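Local coordinates for DUF4785 domain-containing protein (Legionella pneumophila subsp. pneumophila, PDB 4KH9) that is of unknown function but binds calcium and probably acts outside the cytoplasm, being built of three domains of which two resemble E-set beta-sandwiches, at residues Pro8-Glu13 and Tyr173-Lys178; Asn212-Lys215 and Phe221-Thr224; Asp243-Thr246 and Glu251-Arg254; Lys274-Ser277 and Phe283-Thr286; Leu351-Tyr354 and Thr359-Gln362. One frame throughout, in Å; residues are numbered along the deposited sequence.

Interaction 1. Residues Pro8-Glu13 and Tyr173-Lys178; sequences PTKAYE and YQYGDK
A beta turn at the edge of the central E-set-like domain meets the N-terminal loop of the chain through Tyr175 and Lys10. The lysine chain lies over one face of the tyrosine ring. Its CE makes a CH-pi contact, 3.8 Å from the ring centroid of Tyr175 and 16° off the ring normal. Lys10 CD sits further back, 4.0 Å from Tyr175 CE2. The lysine chain starts with CG anti to the backbone N (chi1 173°) and then bends at chi2, which lays its outer carbons across the ring. The charged end goes on past the phenol and forms a salt bridge with Glu230.

Tyr175 is the second residue of a type II turn from Gln174 to Asp177, which follows strand 172-174. Two bonds close this turn. Asp177 N donates to Gln174 O at 2.9 Å. Gln174 N donates to Asp177 OD2, also at 2.9 Å, and meets that oxygen from above the carboxylate plane. Gly176 takes the left-handed backbone conformation expected at the third position of such a turn. The loop 8-13 is held separately: Lys10 pairs through its backbone with Pro266.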
loop_
_atom_site.group_PDB
_atom_site.type_symbol
_atom_site.label_atom_id
_atom_site.label_comp_id
_atom_site.label_asym_id
_atom_site.label_seq_id
_atom_site.Cartn_x
_atom_site.Cartn_y
_atom_site.Cartn_z
ATOM N N PRO A 8 9.317 -22.365 -7.697
ATOM C CA PRO A 8 8.219 -23.017 -8.435
ATOM C C PRO A 8 7.314 -21.986 -9.106
ATOM O O PRO A 8 6.992 -20.979 -8.492
ATOM C CB PRO A 8 7.465 -23.780 -7.335
ATOM C CG PRO A 8 8.451 -23.930 -6.237
ATOM C CD PRO A 8 9.236 -22.670 -6.255
ATOM N N THR A 9 6.949 -22.201 -10.367
ATOM C CA THR A 9 6.106 -21.236 -11.065
ATOM C C THR A 9 4.615 -21.508 -10.773
ATOM O O THR A 9 4.222 -22.616 -10.407
ATOM C CB THR A 9 6.378 -21.195 -12.579
ATOM O OG1 THR A 9 5.982 -22.415 -13.170
ATOM C CG2 THR A 9 7.818 -20.870 -12.927
ATOM N N LYS A 10 3.792 -20.484 -10.965
ATOM C CA LYS A 10 2.356 -20.534 -10.745
ATOM C C LYS A 10 1.661 -19.839 -11.922
ATOM O O LYS A 10 2.051 -18.741 -12.318
ATOM C CB LYS A 10 2.024 -19.870 -9.376
ATOM C CG LYS A 10 0.539 -19.683 -9.057
ATOM C CD LYS A 10 -0.188 -20.934 -8.640
ATOM C CE LYS A 10 -1.562 -20.542 -8.173
ATOM N NZ LYS A 10 -2.471 -21.700 -8.085
ATOM N N ALA A 11 0.673 -20.503 -12.512
ATOM C CA ALA A 11 -0.082 -19.918 -13.621
ATOM C C ALA A 11 -1.177 -18.986 -13.087
ATOM O O ALA A 11 -1.611 -19.133 -11.942
ATOM C CB ALA A 11 -0.696 -21.019 -14.484
ATOM N N TYR A 12 -1.596 -18.012 -13.911
ATOM C CA TYR A 12 -2.693 -17.107 -13.589
ATOM C C TYR A 12 -3.515 -16.859 -14.865
ATOM O O TYR A 12 -3.011 -17.029 -15.978
ATOM C CB TYR A 12 -2.209 -15.797 -12.941
ATOM C CG TYR A 12 -1.456 -14.852 -13.852
ATOM C CD1 TYR A 12 -0.104 -15.042 -14.118
ATOM C CD2 TYR A 12 -2.075 -13.721 -14.385
ATOM C CE1 TYR A 12 0.600 -14.168 -14.945
ATOM C CE2 TYR A 12 -1.369 -12.817 -15.181
ATOM C CZ TYR A 12 -0.028 -13.046 -15.459
ATOM O OH TYR A 12 0.688 -12.186 -16.262
ATOM N N GLU A 13 -4.799 -16.534 -14.688
ATOM C CA GLU A 13 -5.714 -16.217 -15.779
ATOM C C GLU A 13 -5.542 -14.751 -16.075
ATOM O O GLU A 13 -5.804 -13.915 -15.215
ATOM C CB GLU A 13 -7.182 -16.585 -15.437
ATOM C CG GLU A 13 -7.427 -18.075 -15.215
ATOM C CD GLU A 13 -8.870 -18.486 -14.972
ATOM O OE1 GLU A 13 -9.782 -17.897 -15.601
ATOM O OE2 GLU A 13 -9.084 -19.442 -14.190
ATOM N N TYR A 173 5.688 -9.218 -1.928
ATOM C CA TYR A 173 5.393 -10.615 -1.638
ATOM C C TYR A 173 4.972 -11.343 -2.897
ATOM O O TYR A 173 4.618 -10.718 -3.890
ATOM C CB TYR A 173 4.243 -10.708 -0.596
ATOM C CG TYR A 173 4.514 -10.090 0.755
ATOM C CD1 TYR A 173 5.080 -10.834 1.779
ATOM C CD2 TYR A 173 4.196 -8.756 1.012
ATOM C CE1 TYR A 173 5.302 -10.280 3.040
ATOM C CE2 TYR A 173 4.451 -8.181 2.254
ATOM C CZ TYR A 173 4.998 -8.949 3.264
ATOM O OH TYR A 173 5.214 -8.385 4.479
ATOM N N GLN A 174 4.952 -12.667 -2.838
ATOM C CA GLN A 174 4.493 -13.502 -3.931
ATOM C C GLN A 174 3.562 -14.583 -3.392
ATOM O O GLN A 174 3.452 -14.766 -2.175
ATOM C CB GLN A 174 5.670 -14.127 -4.710
ATOM C CG GLN A 174 6.451 -13.106 -5.523
ATOM C CD GLN A 174 7.148 -13.722 -6.730
ATOM O OE1 GLN A 174 8.111 -14.482 -6.592
ATOM N NE2 GLN A 174 6.651 -13.442 -7.936
ATOM N N TYR A 175 2.886 -15.273 -4.304
ATOM C CA TYR A 175 1.943 -16.337 -4.013
ATOM C C TYR A 175 2.537 -17.346 -3.006
ATOM O O TYR A 175 3.615 -17.868 -3.228
ATOM C CB TYR A 175 1.514 -17.047 -5.316
ATOM C CG TYR A 175 0.526 -18.165 -5.072
ATOM C CD1 TYR A 175 -0.837 -17.904 -4.967
ATOM C CD2 TYR A 175 0.956 -19.477 -4.905
ATOM C CE1 TYR A 175 -1.748 -18.922 -4.687
ATOM C CE2 TYR A 175 0.054 -20.502 -4.627
ATOM C CZ TYR A 175 -1.298 -20.219 -4.516
ATOM O OH TYR A 175 -2.197 -21.227 -4.247
ATOM N N GLY A 176 1.818 -17.570 -1.912
ATOM C CA GLY A 176 2.225 -18.505 -0.886
ATOM C C GLY A 176 3.074 -17.919 0.205
ATOM O O GLY A 176 3.374 -18.619 1.164
ATOM N N ASP A 177 3.490 -16.642 0.087
ATOM C CA ASP A 177 4.268 -16.059 1.173
ATOM C C ASP A 177 3.404 -15.790 2.398
ATOM O O ASP A 177 2.214 -15.485 2.266
ATOM C CB ASP A 177 4.916 -14.738 0.740
ATOM C CG ASP A 177 6.089 -14.867 -0.222
ATOM O OD1 ASP A 177 6.545 -16.006 -0.453
ATOM O OD2 ASP A 177 6.544 -13.825 -0.738
ATOM N N LYS A 178 4.015 -15.837 3.564
ATOM C CA LYS A 178 3.378 -15.437 4.802
ATOM C C LYS A 178 3.736 -13.981 5.060
ATOM O O LYS A 178 4.922 -13.618 5.083
ATOM C CB LYS A 178 3.793 -16.332 5.965
ATOM C CG LYS A 178 3.059 -15.981 7.287
ATOM C CD LYS A 178 2.781 -17.218 8.159
ATOM C CE LYS A 178 4.045 -17.860 8.700
ATOM N NZ LYS A 178 3.761 -18.962 9.652
#

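Interaction 2. Residues Asn212-Lys215 and Phe221-Thr224; sequences NLTK and FEGT
Asn212 and Thr224 form one hydrogen-bonded pair of this antiparallel ladder, and Thr214 and Glu222 form the next. All four backbone N-H groups of these residues find a carbonyl across the strands. Asn212 N donates to Thr224 O at 2.8 Å. Thr224 N to Asn212 O, Thr214 N to Glu222 O and Glu222 N to Thr214 O are all 2.9 Å. Three carbonyls also take CA-H contacts, from Gly223, Leu213 and Phe221.

Two waters serve the polar side chains on the face of Asn212 and Thr214. One donates to Asn212 OD1 at 2.8 Å and also bonds Thr224 OG1. The other bonds Thr214 OG1 at 2.7 Å and gives a weak second bond to Glu222 O. The carboxylate of Glu222 forms a salt bridge with Lys180.

On the other face, Lys215 lies over the Phe221 ring. Its CA makes a CH-pi contact over the face, 4.0 Å from the Phe221 ring centroid. Lys215 CG is 3.7 Å from Phe221 CZ. With CG opposite the backbone N (chi1 -166°), its chain carries NZ to a salt bridge with Asp193 and hydrogen bonds to Val194 O and Asn195 OD1. Leu213 CD2 comes within 3.8 Å of Gly223 CA, and both Leu213 and Phe221 pack on Val197. Strands 208-217 and 220-226 thus make a beta hairpin of the E-set-like central domain, beside the strand of calcium ligands Asp196 and Asp198.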
loop_
_atom_site.group_PDB
_atom_site.type_symbol
_atom_site.label_atom_id
_atom_site.label_comp_id
_atom_site.label_asym_id
_atom_site.label_seq_id
_atom_site.Cartn_x
_atom_site.Cartn_y
_atom_site.Cartn_z
ATOM N N ASN A 212 -4.494 -12.802 11.199
ATOM C CA ASN A 212 -4.608 -13.497 12.477
ATOM C C ASN A 212 -3.682 -12.788 13.447
ATOM O O ASN A 212 -2.464 -12.734 13.206
ATOM C CB ASN A 212 -4.263 -14.966 12.281
ATOM C CG ASN A 212 -5.157 -15.646 11.259
ATOM O OD1 ASN A 212 -4.695 -16.206 10.260
ATOM N ND2 ASN A 212 -6.456 -15.568 11.455
ATOM N N LEU A 213 -4.243 -12.208 14.508
ATOM C CA LEU A 213 -3.488 -11.372 15.433
ATOM C C LEU A 213 -3.070 -12.056 16.729
ATOM O O LEU A 213 -3.763 -12.926 17.275
ATOM C CB LEU A 213 -4.333 -10.110 15.809
ATOM C CG LEU A 213 -4.765 -9.203 14.646
ATOM C CD1 LEU A 213 -5.893 -8.261 15.079
ATOM C CD2 LEU A 213 -3.603 -8.415 14.104
ATOM N N THR A 214 -1.939 -11.571 17.265
ATOM C CA THR A 214 -1.408 -11.975 18.565
ATOM C C THR A 214 -0.941 -10.740 19.260
ATOM O O THR A 214 -0.306 -9.914 18.646
ATOM C CB THR A 214 -0.272 -13.048 18.473
ATOM O OG1 THR A 214 0.759 -12.550 17.627
ATOM C CG2 THR A 214 -0.746 -14.387 17.943
ATOM N N LYS A 215 -1.254 -10.610 20.541
ATOM C CA LYS A 215 -0.832 -9.516 21.391
ATOM C C LYS A 215 0.623 -9.749 21.807
ATOM O O LYS A 215 0.940 -10.783 22.415
ATOM C CB LYS A 215 -1.768 -9.420 22.611
ATOM C CG LYS A 215 -1.614 -8.105 23.372
ATOM C CD LYS A 215 -2.775 -7.876 24.297
ATOM C CE LYS A 215 -2.554 -6.646 25.148
ATOM N NZ LYS A 215 -3.759 -6.338 25.980
ATOM N N PHE A 221 0.740 -5.335 18.671
ATOM C CA PHE A 221 0.155 -6.531 18.074
ATOM C C PHE A 221 0.927 -6.939 16.851
ATOM O O PHE A 221 1.389 -6.086 16.096
ATOM C CB PHE A 221 -1.325 -6.304 17.682
ATOM C CG PHE A 221 -2.289 -6.460 18.838
ATOM C CD1 PHE A 221 -2.415 -5.464 19.805
ATOM C CD2 PHE A 221 -3.054 -7.606 18.972
ATOM C CE1 PHE A 221 -3.288 -5.625 20.889
ATOM C CE2 PHE A 221 -3.944 -7.752 20.039
ATOM C CZ PHE A 221 -4.046 -6.766 20.995
ATOM N N GLU A 222 1.011 -8.257 16.628
ATOM C CA GLU A 222 1.559 -8.816 15.397
ATOM C C GLU A 222 0.449 -9.524 14.666
ATOM O O GLU A 222 -0.415 -10.116 15.300
ATOM C CB GLU A 222 2.731 -9.761 15.679
ATOM C CG GLU A 222 3.991 -9.046 16.134
ATOM C CD GLU A 222 5.138 -9.968 16.498
ATOM O OE1 GLU A 222 4.902 -10.940 17.254
ATOM O OE2 GLU A 222 6.284 -9.678 16.084
ATOM N N GLY A 223 0.451 -9.444 13.345
ATOM C CA GLY A 223 -0.561 -10.108 12.543
ATOM C C GLY A 223 0.062 -10.914 11.423
ATOM O O GLY A 223 1.051 -10.483 10.842
ATOM N N THR A 224 -0.485 -12.097 11.127
ATOM C CA THR A 224 -0.011 -12.902 10.006
ATOM C C THR A 224 -1.172 -13.343 9.137
ATOM O O THR A 224 -2.300 -13.457 9.619
ATOM C CB THR A 224 0.803 -14.152 10.434
ATOM O OG1 THR A 224 -0.044 -15.075 11.118
ATOM C CG2 THR A 224 2.023 -13.824 11.261
HETATM O O HOH W 1 -2.140 -16.891 9.460
HETATM O O HOH W 2 0.958 -13.215 15.020
#

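Interaction 3. Residues Asp243-Thr246 and Glu251-Arg254; sequences DVQT and EIIR
Asp243 OD1 lies at the edge of the Arg254 guanidinium, in its plane, while OD2 is tilted from that plane. The pair is a salt bridge, side-on, with one nitrogen to each oxygen. Arg254 NE donates to Asp243 OD1 at 3.1 Å in an almost straight bond (173°). Arg254 NH2 reaches Asp243 OD2 at 3.2 Å, on its syn lone pair, and this bond is more bent. The two flat groups are turned 38° apart. The Arg254 chain bends at chi2 (101°), which swings its end along the strand, past Gln245, to Asp243. Its NH2 has a second carboxylate partner, Glu51.

The amide of Gln245 lies between Arg254 and Ile252. Gln245 OE1 touches Arg254 CD at 3.3 Å, while Gln245 CD meets Ile252 CG2 at 3.8 Å.

These residues belong to the beta hairpin of strands 238-248 and 251-264 in the E-set-like central domain. Gln245 and Arg254 are a non-hydrogen-bonded pair. Thr246 and Ile253 are the next pair, joined by Thr246 N to Ile253 O and Ile253 N to Thr246 O, both 2.9 Å. Their side chains lie alongside on the opposite face and pack on Leu185, while Thr246 OG1 bonds to the carbonyl of Asp193. The calcium ion lies about 6 Å from the side chain of Gln245. Asp196 and Asp198, which bind calcium, are on the adjoining strand and pair through their backbones with Gln245 and Asp243.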
loop_
_atom_site.group_PDB
_atom_site.type_symbol
_atom_site.label_atom_id
_atom_site.label_comp_id
_atom_site.label_asym_id
_atom_site.label_seq_id
_atom_site.Cartn_x
_atom_site.Cartn_y
_atom_site.Cartn_z
ATOM N N ASP A 243 -7.701 -1.120 12.407
ATOM C CA ASP A 243 -8.541 -0.286 13.256
ATOM C C ASP A 243 -8.318 -0.694 14.687
ATOM O O ASP A 243 -8.358 -1.881 15.017
ATOM C CB ASP A 243 -10.033 -0.410 12.851
ATOM C CG ASP A 243 -10.922 0.777 13.205
ATOM O OD1 ASP A 243 -10.402 1.777 13.793
ATOM O OD2 ASP A 243 -12.133 0.720 12.896
ATOM N N VAL A 244 -7.991 0.286 15.526
ATOM C CA VAL A 244 -7.705 0.045 16.929
ATOM C C VAL A 244 -8.596 0.976 17.814
ATOM O O VAL A 244 -8.730 2.184 17.534
ATOM C CB VAL A 244 -6.195 0.287 17.163
ATOM C CG1 VAL A 244 -5.834 0.300 18.637
ATOM C CG2 VAL A 244 -5.342 -0.746 16.407
ATOM N N GLN A 245 -9.144 0.419 18.897
ATOM C CA GLN A 245 -9.854 1.235 19.870
ATOM C C GLN A 245 -9.491 0.807 21.300
ATOM O O GLN A 245 -9.428 -0.376 21.585
ATOM C CB GLN A 245 -11.374 1.219 19.685
ATOM C CG GLN A 245 -12.029 2.273 20.583
ATOM C CD GLN A 245 -13.462 2.549 20.304
ATOM O OE1 GLN A 245 -13.835 2.994 19.227
ATOM N NE2 GLN A 245 -14.275 2.437 21.324
ATOM N N THR A 246 -9.211 1.777 22.174
ATOM C CA THR A 246 -8.991 1.521 23.594
ATOM C C THR A 246 -9.550 2.731 24.360
ATOM O O THR A 246 -10.129 3.633 23.751
ATOM C CB THR A 246 -7.536 1.164 23.947
ATOM O OG1 THR A 246 -7.518 0.702 25.299
ATOM C CG2 THR A 246 -6.565 2.316 23.777
ATOM N N GLU A 251 -11.485 8.888 28.232
ATOM C CA GLU A 251 -11.182 9.197 26.837
ATOM C C GLU A 251 -11.121 7.966 25.946
ATOM O O GLU A 251 -10.455 6.988 26.268
ATOM C CB GLU A 251 -9.840 9.929 26.733
ATOM C CG GLU A 251 -9.785 11.264 27.432
ATOM C CD GLU A 251 -8.405 11.870 27.312
ATOM O OE1 GLU A 251 -8.154 12.558 26.296
ATOM O OE2 GLU A 251 -7.562 11.627 28.206
ATOM N N ILE A 252 -11.791 8.050 24.798
ATOM C CA ILE A 252 -11.777 7.050 23.735
ATOM C C ILE A 252 -10.542 7.330 22.870
ATOM O O ILE A 252 -10.340 8.466 22.407
ATOM C CB ILE A 252 -13.107 7.056 22.906
ATOM C CG1 ILE A 252 -14.376 6.826 23.778
ATOM C CG2 ILE A 252 -13.054 6.111 21.694
ATOM C CD1 ILE A 252 -14.617 5.432 24.344
ATOM N N ILE A 253 -9.706 6.302 22.701
ATOM C CA ILE A 253 -8.525 6.331 21.854
ATOM C C ILE A 253 -8.858 5.490 20.634
ATOM O O ILE A 253 -8.971 4.254 20.725
ATOM C CB ILE A 253 -7.216 5.859 22.566
ATOM C CG1 ILE A 253 -7.118 6.247 24.086
ATOM C CG2 ILE A 253 -5.962 6.191 21.747
ATOM C CD1 ILE A 253 -6.941 7.667 24.453
ATOM N N ARG A 254 -9.061 6.151 19.507
ATOM C CA ARG A 254 -9.412 5.462 18.265
ATOM C C ARG A 254 -8.457 5.855 17.166
ATOM O O ARG A 254 -8.279 7.046 16.898
ATOM C CB ARG A 254 -10.862 5.795 17.862
ATOM C CG ARG A 254 -11.254 5.241 16.519
ATOM C CD ARG A 254 -12.068 3.990 16.581
ATOM N NE ARG A 254 -12.462 3.535 15.244
ATOM C CZ ARG A 254 -13.653 3.752 14.682
ATOM N NH1 ARG A 254 -14.587 4.444 15.329
ATOM N NH2 ARG A 254 -13.918 3.280 13.475
#

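Interaction 4. Residues Lys274-Ser277 and Phe283-Thr286; sequences KKLS and FVVT
Leu276 and Val284 meet through their methyl groups, with Leu276 CD2 3.7 Å from Val284 CG1. Leu276 CD1 lies 4.0 Å from Val284 CG2, so both branches of each residue take part. Leu276 has its CG turned away from the backbone N (chi1 -164°), which brings both methyls to the valine. On the other face, the start of the Lys275 chain touches the Phe283 ring. Lys275 CB is 3.7 Å from Phe283 CE2, and Lys275 CA is equally close to Phe283 CD2.

The backbone sets these pairs. Lys274 and Val284 are a hydrogen-bonded antiparallel pair. Val284 N donates to Lys274 O at 2.9 Å, and Lys274 N donates to Val284 O at 3.1 Å. Beyond them, Leu276 and Ser277 both face Thr282 in a classic beta bulge close to the turn of the hairpin 268-278/281-289.

Further out, the Phe283 ring meets that of Phe331 on strand 325-333, and Val284 also packs on Val328 and Gln330. Lys275 NZ is carried away to a salt bridge with Asp341 and a bond to Ser278. The main-chain bonds thus fix the register, the apolar contacts pack the two faces, and the lysine charge is directed away from both.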
loop_
_atom_site.group_PDB
_atom_site.type_symbol
_atom_site.label_atom_id
_atom_site.label_comp_id
_atom_site.label_asym_id
_atom_site.label_seq_id
_atom_site.Cartn_x
_atom_site.Cartn_y
_atom_site.Cartn_z
ATOM N N LYS A 274 24.606 -18.502 -17.956
ATOM C CA LYS A 274 25.941 -18.809 -18.468
ATOM C C LYS A 274 26.367 -17.695 -19.421
ATOM O O LYS A 274 25.522 -17.029 -20.027
ATOM C CB LYS A 274 25.943 -20.194 -19.165
ATOM C CG LYS A 274 27.312 -20.717 -19.597
ATOM C CD LYS A 274 27.202 -21.866 -20.609
ATOM C CE LYS A 274 28.548 -22.388 -21.068
ATOM N NZ LYS A 274 29.264 -23.142 -20.002
ATOM N N LYS A 275 27.675 -17.477 -19.519
ATOM C CA LYS A 275 28.278 -16.523 -20.448
ATOM C C LYS A 275 28.455 -17.276 -21.759
ATOM O O LYS A 275 29.024 -18.371 -21.769
ATOM C CB LYS A 275 29.590 -15.958 -19.874
ATOM C CG LYS A 275 30.293 -14.927 -20.740
ATOM C CD LYS A 275 31.614 -14.514 -20.086
ATOM C CE LYS A 275 32.670 -14.186 -21.112
ATOM N NZ LYS A 275 33.981 -13.860 -20.493
ATOM N N LEU A 276 27.848 -16.751 -22.832
ATOM C CA LEU A 276 27.849 -17.357 -24.167
ATOM C C LEU A 276 29.067 -16.895 -24.963
ATOM O O LEU A 276 29.709 -17.721 -25.619
ATOM C CB LEU A 276 26.531 -16.981 -24.903
ATOM C CG LEU A 276 26.128 -17.775 -26.156
ATOM C CD1 LEU A 276 25.693 -19.195 -25.813
ATOM C CD2 LEU A 276 24.981 -17.093 -26.877
ATOM N N SER A 277 29.379 -15.577 -24.903
ATOM C CA SER A 277 30.491 -14.950 -25.622
ATOM C C SER A 277 31.102 -13.822 -24.809
ATOM O O SER A 277 30.461 -13.289 -23.907
ATOM C CB SER A 277 30.011 -14.419 -26.974
ATOM O OG SER A 277 31.064 -13.852 -27.735
ATOM N N PHE A 283 25.159 -13.229 -22.619
ATOM C CA PHE A 283 24.748 -14.214 -21.628
ATOM C C PHE A 283 23.462 -14.855 -22.051
ATOM O O PHE A 283 22.690 -14.245 -22.788
ATOM C CB PHE A 283 24.586 -13.573 -20.235
ATOM C CG PHE A 283 25.818 -12.879 -19.722
ATOM C CD1 PHE A 283 26.083 -11.553 -20.060
ATOM C CD2 PHE A 283 26.743 -13.560 -18.937
ATOM C CE1 PHE A 283 27.258 -10.934 -19.645
ATOM C CE2 PHE A 283 27.913 -12.930 -18.507
ATOM C CZ PHE A 283 28.159 -11.621 -18.866
ATOM N N VAL A 284 23.235 -16.090 -21.597
ATOM C CA VAL A 284 22.016 -16.846 -21.869
ATOM C C VAL A 284 21.437 -17.331 -20.532
ATOM O O VAL A 284 22.169 -17.834 -19.683
ATOM C CB VAL A 284 22.169 -18.007 -22.894
ATOM C CG1 VAL A 284 22.273 -17.482 -24.323
ATOM C CG2 VAL A 284 23.333 -18.934 -22.566
ATOM N N VAL A 285 20.136 -17.155 -20.343
ATOM C CA VAL A 285 19.456 -17.567 -19.109
ATOM C C VAL A 285 18.305 -18.482 -19.469
ATOM O O VAL A 285 17.510 -18.134 -20.348
ATOM C CB VAL A 285 18.949 -16.370 -18.245
ATOM C CG1 VAL A 285 18.588 -16.813 -16.819
ATOM C CG2 VAL A 285 19.960 -15.245 -18.188
ATOM N N THR A 286 18.158 -19.606 -18.745
ATOM C CA THR A 286 17.017 -20.508 -18.922
ATOM C C THR A 286 15.846 -19.930 -18.094
ATOM O O THR A 286 16.052 -19.426 -16.982
ATOM C CB THR A 286 17.399 -21.954 -18.542
ATOM O OG1 THR A 286 18.354 -22.447 -19.478
ATOM C CG2 THR A 286 16.210 -22.893 -18.500
#

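Interaction 5. Residues Leu351-Tyr354 and Thr359-Gln362; sequences LIDY and TVYQ
Leu351 and Tyr361 set their CB atoms opposite each other, 4.2 Å apart, and their side chains then part. The Tyr361 ring leads away from strand 345-353, and its OH bonds to the carbonyl of Pro5. Leu351 instead turns a methyl to Val360, the residue before Tyr361, with Leu351 CD2 4.3 Å from Val360 CG2. The other branch of that valine faces Asp353: Val360 CG1 is 3.7 Å from Asp353 CB. Val360 CG1 is anti to the carbonyl carbon (chi1 -67°), which spreads the two methyls between Leu351 and Asp353. On the other face of the sheet, Ile352 and Thr359 cross at an angle, and Ile352 CG1 touches Thr359 OG1 at 3.8 Å.

A classic beta bulge in the hairpin 345-353/358-368 explains this layout. Val360 and Tyr361 both face Leu351, and the register shifts by one residue. The carbonyl of Leu351 takes two N-H groups: Val360 N to Leu351 O is 2.8 Å, while Tyr361 N to Leu351 O is weak at 3.5 Å. Leu351 N donates to Tyr361 O at 2.8 Å.

The hairpin lies in the E-set-like C-terminal domain. Five hydrogen bonds grip the carboxylate of buried Asp353. OD2 bonds to Tyr12, Ser267 and Gln356, and OD1 to Gly355 and Ser293. The carbonyl of Val360 takes the amides of Gln174 and Gln7, one from the central domain and one from the N-terminal loop.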
loop_
_atom_site.group_PDB
_atom_site.type_symbol
_atom_site.label_atom_id
_atom_site.label_comp_id
_atom_site.label_asym_id
_atom_site.label_seq_id
_atom_site.Cartn_x
_atom_site.Cartn_y
_atom_site.Cartn_z
ATOM N N LEU A 351 13.326 -10.524 -13.614
ATOM C CA LEU A 351 12.403 -10.897 -14.667
ATOM C C LEU A 351 11.052 -10.234 -14.391
ATOM O O LEU A 351 10.492 -10.404 -13.313
ATOM C CB LEU A 351 12.291 -12.432 -14.790
ATOM C CG LEU A 351 11.435 -12.956 -15.952
ATOM C CD1 LEU A 351 12.148 -12.781 -17.282
ATOM C CD2 LEU A 351 11.143 -14.420 -15.758
ATOM N N ILE A 352 10.583 -9.416 -15.344
ATOM C CA ILE A 352 9.332 -8.658 -15.225
ATOM C C ILE A 352 8.264 -9.319 -16.068
ATOM O O ILE A 352 8.535 -9.683 -17.203
ATOM C CB ILE A 352 9.515 -7.151 -15.644
ATOM C CG1 ILE A 352 10.572 -6.452 -14.770
ATOM C CG2 ILE A 352 8.175 -6.363 -15.568
ATOM C CD1 ILE A 352 11.064 -5.105 -15.264
ATOM N N ASP A 353 7.054 -9.386 -15.549
ATOM C CA ASP A 353 5.871 -9.853 -16.272
ATOM C C ASP A 353 5.065 -8.615 -16.594
ATOM O O ASP A 353 4.491 -8.036 -15.683
ATOM C CB ASP A 353 5.071 -10.884 -15.447
ATOM C CG ASP A 353 3.789 -11.406 -16.080
ATOM O OD1 ASP A 353 3.385 -10.881 -17.149
ATOM O OD2 ASP A 353 3.215 -12.365 -15.538
ATOM N N TYR A 354 4.986 -8.216 -17.880
ATOM C CA TYR A 354 4.238 -7.017 -18.263
ATOM C C TYR A 354 2.735 -7.210 -18.154
ATOM O O TYR A 354 2.012 -6.213 -18.114
ATOM C CB TYR A 354 4.601 -6.561 -19.667
ATOM C CG TYR A 354 5.960 -5.901 -19.717
ATOM C CD1 TYR A 354 6.143 -4.610 -19.239
ATOM C CD2 TYR A 354 7.043 -6.538 -20.301
ATOM C CE1 TYR A 354 7.376 -3.974 -19.326
ATOM C CE2 TYR A 354 8.280 -5.909 -20.407
ATOM C CZ TYR A 354 8.450 -4.634 -19.896
ATOM O OH TYR A 354 9.669 -4.007 -19.978
ATOM N N THR A 359 7.780 -7.487 -11.008
ATOM C CA THR A 359 8.982 -8.327 -11.043
ATOM C C THR A 359 8.503 -9.664 -10.492
ATOM O O THR A 359 7.906 -9.679 -9.404
ATOM C CB THR A 359 10.131 -7.660 -10.252
ATOM O OG1 THR A 359 10.499 -6.473 -10.928
ATOM C CG2 THR A 359 11.358 -8.537 -10.136
ATOM N N VAL A 360 8.646 -10.762 -11.260
ATOM C CA VAL A 360 8.132 -12.062 -10.795
ATOM C C VAL A 360 9.271 -12.964 -10.277
ATOM O O VAL A 360 9.015 -13.904 -9.506
ATOM C CB VAL A 360 7.267 -12.769 -11.851
ATOM C CG1 VAL A 360 5.982 -11.977 -12.073
ATOM C CG2 VAL A 360 8.016 -12.989 -13.179
ATOM N N TYR A 361 10.514 -12.621 -10.640
ATOM C CA TYR A 361 11.726 -13.314 -10.226
ATOM C C TYR A 361 12.853 -12.328 -10.147
ATOM O O TYR A 361 13.034 -11.522 -11.055
ATOM C CB TYR A 361 12.107 -14.480 -11.166
ATOM C CG TYR A 361 13.255 -15.328 -10.646
ATOM C CD1 TYR A 361 14.579 -14.907 -10.778
ATOM C CD2 TYR A 361 13.018 -16.520 -9.975
ATOM C CE1 TYR A 361 15.632 -15.632 -10.224
ATOM C CE2 TYR A 361 14.072 -17.278 -9.446
ATOM C CZ TYR A 361 15.379 -16.828 -9.576
ATOM O OH TYR A 361 16.435 -17.546 -9.063
ATOM N N GLN A 362 13.627 -12.392 -9.056
ATOM C CA GLN A 362 14.802 -11.550 -8.941
ATOM C C GLN A 362 15.882 -12.236 -8.133
ATOM O O GLN A 362 15.610 -12.920 -7.143
ATOM C CB GLN A 362 14.496 -10.164 -8.363
ATOM C CG GLN A 362 13.730 -10.126 -7.045
ATOM C CD GLN A 362 13.087 -8.779 -6.829
ATOM O OE1 GLN A 362 13.723 -7.726 -6.970
ATOM N NE2 GLN A 362 11.806 -8.791 -6.475
#

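How the interactions relate
Interactions 1 and 4 are surface contacts, 2 and 3 are partly buried, and 5 is buried. Interactions 2 and 3 lie in one sheet of the central domain, with centres about 17 Å apart, and their hairpins lie on either side of strand 196-202. Interaction 3 adds a salt bridge near the calcium ion, whereas interaction 2 adds waters on its polar face. Interactions 4 and 5 are hairpins of the C-terminal domain. Each has a bulge: that of interaction 5 lies between its own segments, that of interaction 4 opposite Thr282 just outside them. Interaction 1 has a lone CH-pi contact and no strand pairing. Gln174 to Val360 joins the central and C-terminal domains, while Tyr12 ties the N-terminal loop to the latter.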